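Local structure of 3-hydroxyacyl-thioester dehydratase Z (Mycobacterium tuberculosis, 2C2I) at residues 59-63 with 64-68; 24-28 with 29-33. The protein probably hydrates trans-2-enoyl-CoA thioesters reversibly to (3R)-3-hydroxyacyl-CoA, working as a homodimeric hotdog-fold lyase of fatty acid metabolism. All blocks are in the same frame, centred on the assembly; numbering follows the deposited sequence.

Interaction 1: 59-63 with 64-68; sequences TIAHG and FMTLA
Met65, present as selenomethionine, meets Ala61 through its terminal methyl because CG leaves anti to the backbone N (chi1 -180°) and the chain, extended as far as SE, bends at chi3; CE ends 4.0 Å from Ala61 CB and lies at the edge of the His62 ring, near its plane. That ring is carried away from the helix, with CG beside its own backbone N, and NE2 is hydrogen-bonded to the backbone O of Asp40, which can only accept, while CB stays against the first turn, 4.0 Å from Met65 CB. His62 is the N-cap residue, and its carbonyl grips two amides. Thr66 N lies in the carbonyl plane, 3.2 Å from His62 O, with a nearly straight N-H at 165°. Met65 N stands above that plane at 2.9 Å from the same His62 O and makes a more bent bond, 133°. Leu67 N then binds Gly63 O at 3.0 Å. On the Ala61 side, Thr66 OG1 approaches Ala61 CB to 3.9 Å. With the His62 ring stacked on that of His45, and residues 60-63 assigned to substrate binding by similarity, this N-capped helix start is consistent with one wall of the substrate site in a MaoC-like hotdog hydratase.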
ATOM      1  N   THR A  59       6.438 -12.739 -14.279  1.00 20.01           N
ATOM      2  CA  THR A  59       6.346 -11.496 -13.506  1.00 18.98           C
ATOM      3  C   THR A  59       5.272 -11.659 -12.431  1.00 17.82           C
ATOM      4  O   THR A  59       4.266 -12.352 -12.658  1.00 17.49           O
ATOM      5  CB  THR A  59       6.039 -10.260 -14.379  1.00 19.19           C
ATOM      6  OG1 THR A  59       4.975 -10.533 -15.303  1.00 21.22           O
ATOM      7  CG2 THR A  59       7.297  -9.817 -15.165  1.00 19.77           C
ATOM      8  N   ILE A  60       5.488 -11.025 -11.277  1.00 16.14           N
ATOM      9  CA  ILE A  60       4.490 -11.016 -10.192  1.00 14.76           C
ATOM     10  C   ILE A  60       4.083  -9.567  -9.867  1.00 14.65           C
ATOM     11  O   ILE A  60       4.857  -8.625 -10.113  1.00 13.61           O
ATOM     12  CB  ILE A  60       4.999 -11.789  -8.915  1.00 14.80           C
ATOM     13  CG1 ILE A  60       6.225 -11.126  -8.270  1.00 14.71           C
ATOM     14  CG2 ILE A  60       5.292 -13.261  -9.210  1.00 15.60           C
ATOM     15  CD1 ILE A  60       6.637 -11.754  -6.955  1.00 14.79           C
ATOM     16  N   ALA A  61       2.876  -9.377  -9.336  1.00 12.54           N
ATOM     17  CA  ALA A  61       2.413  -8.051  -8.937  1.00 11.96           C
ATOM     18  C   ALA A  61       3.261  -7.506  -7.782  1.00 10.06           C
ATOM     19  O   ALA A  61       3.840  -8.248  -7.021  1.00 10.51           O
ATOM     20  CB  ALA A  61       0.932  -8.107  -8.502  1.00 12.01           C
ATOM     21  N   HIS A  62       3.291  -6.187  -7.649  1.00  9.55           N
ATOM     22  CA  HIS A  62       3.844  -5.557  -6.453  1.00  8.81           C
ATOM     23  C   HIS A  62       2.891  -5.883  -5.302  1.00  7.87           C
ATOM     24  O   HIS A  62       1.685  -5.764  -5.471  1.00  8.23           O
ATOM     25  CB  HIS A  62       3.845  -4.032  -6.602  1.00  8.87           C
ATOM     26  CG  HIS A  62       4.649  -3.512  -7.752  1.00 10.93           C
ATOM     27  ND1 HIS A  62       4.219  -3.589  -9.061  1.00  9.99           N
ATOM     28  CD2 HIS A  62       5.818  -2.823  -7.778  1.00 10.83           C
ATOM     29  CE1 HIS A  62       5.115  -3.017  -9.849  1.00 13.60           C
ATOM     30  NE2 HIS A  62       6.100  -2.552  -9.096  1.00 10.50           N
ATOM     31  N   GLY A  63       3.412  -6.309  -4.162  1.00  6.73           N
ATOM     32  CA  GLY A  63       2.565  -6.449  -2.952  1.00  7.38           C
ATOM     33  C   GLY A  63       1.824  -5.158  -2.631  1.00  6.37           C
ATOM     34  O   GLY A  63       0.645  -5.190  -2.186  1.00  6.43           O
ATOM     35  N   PHE A  64       2.465  -4.016  -2.877  1.00  6.27           N
ATOM     36  CA  PHE A  64       1.814  -2.751  -2.554  1.00  6.82           C
ATOM     37  C   PHE A  64       0.640  -2.528  -3.482  1.00  8.08           C
ATOM     38  O   PHE A  64      -0.282  -1.807  -3.133  1.00  8.20           O
ATOM     39  CB  PHE A  64       2.782  -1.562  -2.609  1.00  6.56           C
ATOM     40  CG  PHE A  64       3.620  -1.382  -1.366  1.00  6.07           C
ATOM     41  CD1 PHE A  64       3.023  -1.247  -0.095  1.00  5.86           C
ATOM     42  CD2 PHE A  64       5.006  -1.324  -1.465  1.00  5.87           C
ATOM     43  CE1 PHE A  64       3.813  -1.052   1.036  1.00  5.95           C
ATOM     44  CE2 PHE A  64       5.809  -1.101  -0.320  1.00  6.16           C
ATOM     45  CZ  PHE A  64       5.226  -0.988   0.921  1.00  5.09           C
HETATM   46  N   MSE A  65       0.676  -3.143  -4.672  1.00  7.75           N
HETATM   47  CA  MSE A  65      -0.452  -2.990  -5.574  1.00  9.38           C
HETATM   48  C   MSE A  65      -1.616  -3.862  -5.127  1.00  7.65           C
HETATM   49  O   MSE A  65      -2.729  -3.383  -5.059  1.00  7.39           O
HETATM   50  CB  MSE A  65      -0.108  -3.329  -7.018  1.00  8.71           C
HETATM   51  CG  MSE A  65      -1.343  -3.140  -7.913  1.00 11.34           C
HETATM   52 SE   MSE A  65      -0.935  -3.285  -9.799  1.00 20.05          SE
HETATM   53  CE  MSE A  65      -0.142  -4.452  -9.693  1.00  9.11           C
ATOM     54  N   THR A  66      -1.354  -5.134  -4.843  1.00  7.81           N
ATOM     55  CA  THR A  66      -2.424  -6.047  -4.386  1.00  7.62           C
ATOM     56  C   THR A  66      -3.129  -5.447  -3.149  1.00  6.86           C
ATOM     57  O   THR A  66      -4.362  -5.411  -3.056  1.00  7.23           O
ATOM     58  CB  THR A  66      -1.851  -7.451  -4.092  1.00  8.58           C
ATOM     59  OG1 THR A  66      -1.258  -7.972  -5.300  1.00  9.16           O
ATOM     60  CG2 THR A  66      -2.946  -8.417  -3.659  1.00  8.77           C
ATOM     61  N   LEU A  67      -2.329  -4.943  -2.222  1.00  6.25           N
ATOM     62  CA  LEU A  67      -2.875  -4.270  -1.028  1.00  6.84           C
ATOM     63  C   LEU A  67      -3.771  -3.106  -1.450  1.00  6.75           C
ATOM     64  O   LEU A  67      -4.852  -2.940  -0.909  1.00  7.59           O
ATOM     65  CB  LEU A  67      -1.740  -3.767  -0.113  1.00  6.23           C
ATOM     66  CG  LEU A  67      -2.190  -2.926   1.099  1.00  5.81           C
ATOM     67  CD1 LEU A  67      -3.053  -3.753   2.047  1.00  5.79           C
ATOM     68  CD2 LEU A  67      -0.968  -2.364   1.829  1.00  6.45           C
ATOM     69  N   ALA A  68      -3.306  -2.313  -2.419  1.00  6.80           N
ATOM     70  CA  ALA A  68      -4.026  -1.139  -2.933  1.00  6.75           C
ATOM     71  C   ALA A  68      -5.267  -1.476  -3.770  1.00  7.49           C
ATOM     72  O   ALA A  68      -6.027  -0.573  -4.145  1.00  7.86           O
ATOM     73  CB  ALA A  68      -3.061  -0.231  -3.730  1.00  6.47           C
TER

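Interaction 2: 24-28 with 29-33; sequences VTITQ and EEVNL
Thr27 and Glu30 hold each other in a capping box, the polar side of this turn. Thr27 OG1 sits between its backbone N and carbonyl carbon (chi1 66°), which aims it at the first turn of the helix, where it accepts from Glu30 N at 3.2 Å. In return the Glu30 chain, extended beyond CG, reaches back so that OE1 accepts from Thr27 N at 3.1 Å; the N-H is nearly straight, yet it meets the carboxylate from above its plane, 42° out. The other carboxylate oxygen, OE2, takes a bond from a water that also donates to Thr25 O, both at 2.6 Å. Thr25 and Glu29 are exposed and this water bridges Thr25 O and Glu30 OE2, so this is the solvent side, and the helix start may help to stabilise the charge of Glu30.

The opposite character appears at Ile26 and Val31, both buried. Their CG2 methyls meet at 4.0 Å with the side chains crossing at about a right angle, and Val31 CG2 also lies 3.3 Å from Thr27 O. Gln28, partly exposed like Thr27 and Glu30, bends at chi2, bringing NE2 to within 2.8 Å of Asn32 OD1. The acceptor lies close to the Gln28 amide plane, and the two amide planes are 34° apart. NE2 has a second acceptor in His45 O, while OE1 is hydrogen-bonded to Thr59 OG1, which fixes the amide's rotation.

The turn thus carries the chain from strand 17-25, outermost in this chain's antiparallel sheet, into helix 28-38. Ile26 packs on Leu69 and on Val106 of strand 105-119, Val31 touches His45 and Asn32 touches Val46 of helix 43-46, and Leu33 meets Leu33 of the second subunit.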
ATOM      1  N   VAL A  24     -11.100 -10.409 -10.229  1.00 22.13           N
ATOM      2  CA  VAL A  24     -10.510  -9.397 -11.099  1.00 22.40           C
ATOM      3  C   VAL A  24      -9.180  -9.929 -11.604  1.00 22.29           C
ATOM      4  O   VAL A  24      -8.438 -10.575 -10.857  1.00 22.33           O
ATOM      5  CB  VAL A  24     -10.349  -7.979 -10.427  1.00 22.30           C
ATOM      6  CG1 VAL A  24     -11.619  -7.545  -9.692  1.00 22.33           C
ATOM      7  CG2 VAL A  24      -9.139  -7.907  -9.523  1.00 22.05           C
ATOM      8  N   THR A  25      -8.895  -9.682 -12.878  1.00 23.27           N
ATOM      9  CA  THR A  25      -7.655 -10.159 -13.489  1.00 23.39           C
ATOM     10  C   THR A  25      -6.590  -9.070 -13.381  1.00 22.93           C
ATOM     11  O   THR A  25      -6.830  -7.924 -13.766  1.00 23.60           O
ATOM     12  CB  THR A  25      -7.875 -10.571 -14.963  1.00 24.44           C
ATOM     13  OG1 THR A  25      -8.822 -11.643 -15.012  1.00 25.52           O
ATOM     14  CG2 THR A  25      -6.550 -11.014 -15.626  1.00 24.54           C
ATOM     15  N   ILE A  26      -5.432  -9.435 -12.835  1.00 22.11           N
ATOM     16  CA  ILE A  26      -4.304  -8.493 -12.703  1.00 22.01           C
ATOM     17  C   ILE A  26      -3.412  -8.613 -13.938  1.00 21.85           C
ATOM     18  O   ILE A  26      -2.798  -9.656 -14.164  1.00 21.94           O
ATOM     19  CB  ILE A  26      -3.513  -8.734 -11.385  1.00 21.44           C
ATOM     20  CG1 ILE A  26      -4.415  -8.542 -10.148  1.00 22.60           C
ATOM     21  CG2 ILE A  26      -2.282  -7.820 -11.277  1.00 22.40           C
ATOM     22  CD1 ILE A  26      -5.394  -7.344 -10.225  1.00 25.71           C
ATOM     23  N   THR A  27      -3.366  -7.549 -14.734  1.00 21.68           N
ATOM     24  CA  THR A  27      -2.650  -7.577 -16.025  1.00 22.29           C
ATOM     25  C   THR A  27      -1.248  -6.985 -15.959  1.00 21.89           C
ATOM     26  O   THR A  27      -0.926  -6.238 -15.037  1.00 21.03           O
ATOM     27  CB  THR A  27      -3.422  -6.832 -17.133  1.00 22.47           C
ATOM     28  OG1 THR A  27      -3.506  -5.431 -16.839  1.00 23.26           O
ATOM     29  CG2 THR A  27      -4.826  -7.426 -17.303  1.00 23.60           C
ATOM     30  N   GLN A  28      -0.425  -7.303 -16.957  1.00 22.18           N
ATOM     31  CA  GLN A  28       0.910  -6.713 -17.050  1.00 21.89           C
ATOM     32  C   GLN A  28       0.816  -5.193 -17.241  1.00 22.05           C
ATOM     33  O   GLN A  28       1.614  -4.442 -16.675  1.00 22.11           O
ATOM     34  CB  GLN A  28       1.729  -7.369 -18.166  1.00 22.25           C
ATOM     35  CG  GLN A  28       3.173  -6.909 -18.174  1.00 22.36           C
ATOM     36  CD  GLN A  28       3.943  -7.343 -16.933  1.00 22.21           C
ATOM     37  OE1 GLN A  28       4.105  -8.532 -16.676  1.00 19.83           O
ATOM     38  NE2 GLN A  28       4.450  -6.367 -16.178  1.00 20.06           N
ATOM     39  N   GLU A  29      -0.176  -4.744 -18.011  1.00 22.02           N
ATOM     40  CA  GLU A  29      -0.410  -3.311 -18.222  1.00 22.69           C
ATOM     41  C   GLU A  29      -0.621  -2.592 -16.889  1.00 21.46           C
ATOM     42  O   GLU A  29      -0.104  -1.504 -16.685  1.00 20.92           O
ATOM     43  CB  GLU A  29      -1.595  -3.080 -19.174  1.00 24.14           C
ATOM     44  CG  GLU A  29      -2.515  -1.908 -18.825  1.00 30.06           C
ATOM     45  CD  GLU A  29      -2.451  -0.690 -19.757  1.00 34.65           C
ATOM     46  OE1 GLU A  29      -3.530  -0.098 -19.983  1.00 36.43           O
ATOM     47  OE2 GLU A  29      -1.358  -0.298 -20.245  1.00 38.66           O
ATOM     48  N   GLU A  30      -1.391  -3.209 -15.990  1.00 20.30           N
ATOM     49  CA  GLU A  30      -1.649  -2.605 -14.679  1.00 19.45           C
ATOM     50  C   GLU A  30      -0.394  -2.591 -13.835  1.00 17.56           C
ATOM     51  O   GLU A  30      -0.152  -1.621 -13.099  1.00 17.60           O
ATOM     52  CB  GLU A  30      -2.767  -3.344 -13.950  1.00 19.52           C
ATOM     53  CG  GLU A  30      -4.118  -3.193 -14.637  1.00 22.38           C
ATOM     54  CD  GLU A  30      -5.181  -4.081 -14.013  1.00 23.36           C
ATOM     55  OE1 GLU A  30      -4.836  -5.164 -13.463  1.00 24.08           O
ATOM     56  OE2 GLU A  30      -6.360  -3.673 -14.053  1.00 26.11           O
ATOM     57  N   VAL A  31       0.386  -3.662 -13.929  1.00 16.59           N
ATOM     58  CA  VAL A  31       1.605  -3.806 -13.125  1.00 15.90           C
ATOM     59  C   VAL A  31       2.632  -2.753 -13.561  1.00 16.03           C
ATOM     60  O   VAL A  31       3.281  -2.121 -12.720  1.00 14.49           O
ATOM     61  CB  VAL A  31       2.177  -5.242 -13.172  1.00 15.95           C
ATOM     62  CG1 VAL A  31       3.531  -5.330 -12.455  1.00 15.22           C
ATOM     63  CG2 VAL A  31       1.209  -6.231 -12.527  1.00 16.88           C
ATOM     64  N   ASN A  32       2.740  -2.561 -14.881  1.00 16.62           N
ATOM     65  CA  ASN A  32       3.564  -1.484 -15.476  1.00 16.81           C
ATOM     66  C   ASN A  32       3.137  -0.075 -15.086  1.00 15.50           C
ATOM     67  O   ASN A  32       3.986   0.767 -14.785  1.00 15.36           O
ATOM     68  CB  ASN A  32       3.568  -1.611 -17.001  1.00 18.18           C
ATOM     69  CG  ASN A  32       4.164  -2.916 -17.478  1.00 19.47           C
ATOM     70  OD1 ASN A  32       4.729  -3.681 -16.708  1.00 22.64           O
ATOM     71  ND2 ASN A  32       4.022  -3.182 -18.772  1.00 24.26           N
ATOM     72  N   LEU A  33       1.829   0.198 -15.079  1.00 15.18           N
ATOM     73  CA  LEU A  33       1.331   1.512 -14.688  1.00 14.61           C
ATOM     74  C   LEU A  33       1.670   1.748 -13.215  1.00 13.59           C
ATOM     75  O   LEU A  33       2.022   2.853 -12.852  1.00 13.88           O
ATOM     76  CB  LEU A  33      -0.181   1.644 -14.878  1.00 14.97           C
ATOM     77  CG  LEU A  33      -0.774   1.656 -16.302  1.00 17.14           C
ATOM     78  CD1 LEU A  33      -2.292   1.643 -16.289  1.00 20.09           C
ATOM     79  CD2 LEU A  33      -0.253   2.849 -17.066  1.00 19.78           C
TER
HETATM   80  O   HOH W   1      -7.690  -5.651 -12.923  1.00 34.10           O

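In the fold
The centres of interactions 1 and 2 lie 9 Å apart, and the two helix starts touch directly. Met65 CE comes to 3.6 Å from Val31 CG2, and Met65 SE to 3.8 Å from Glu30 O, so the selenomethionine side chain packs on the first turn of helix 28-38. At the loop end, a probable hydrogen bond of 2.6 Å joins Thr59 OG1 to Gln28 OE1. Nearer the active site, His62 CE1 rests 3.5 Å from Val31 O. The side chains of His62 and Val31 also lie about 3 Å and 4 Å, respectively, from that of His45, important for catalysis by similarity. Both interactions therefore border the probable catalytic region, and both touch the second subunit.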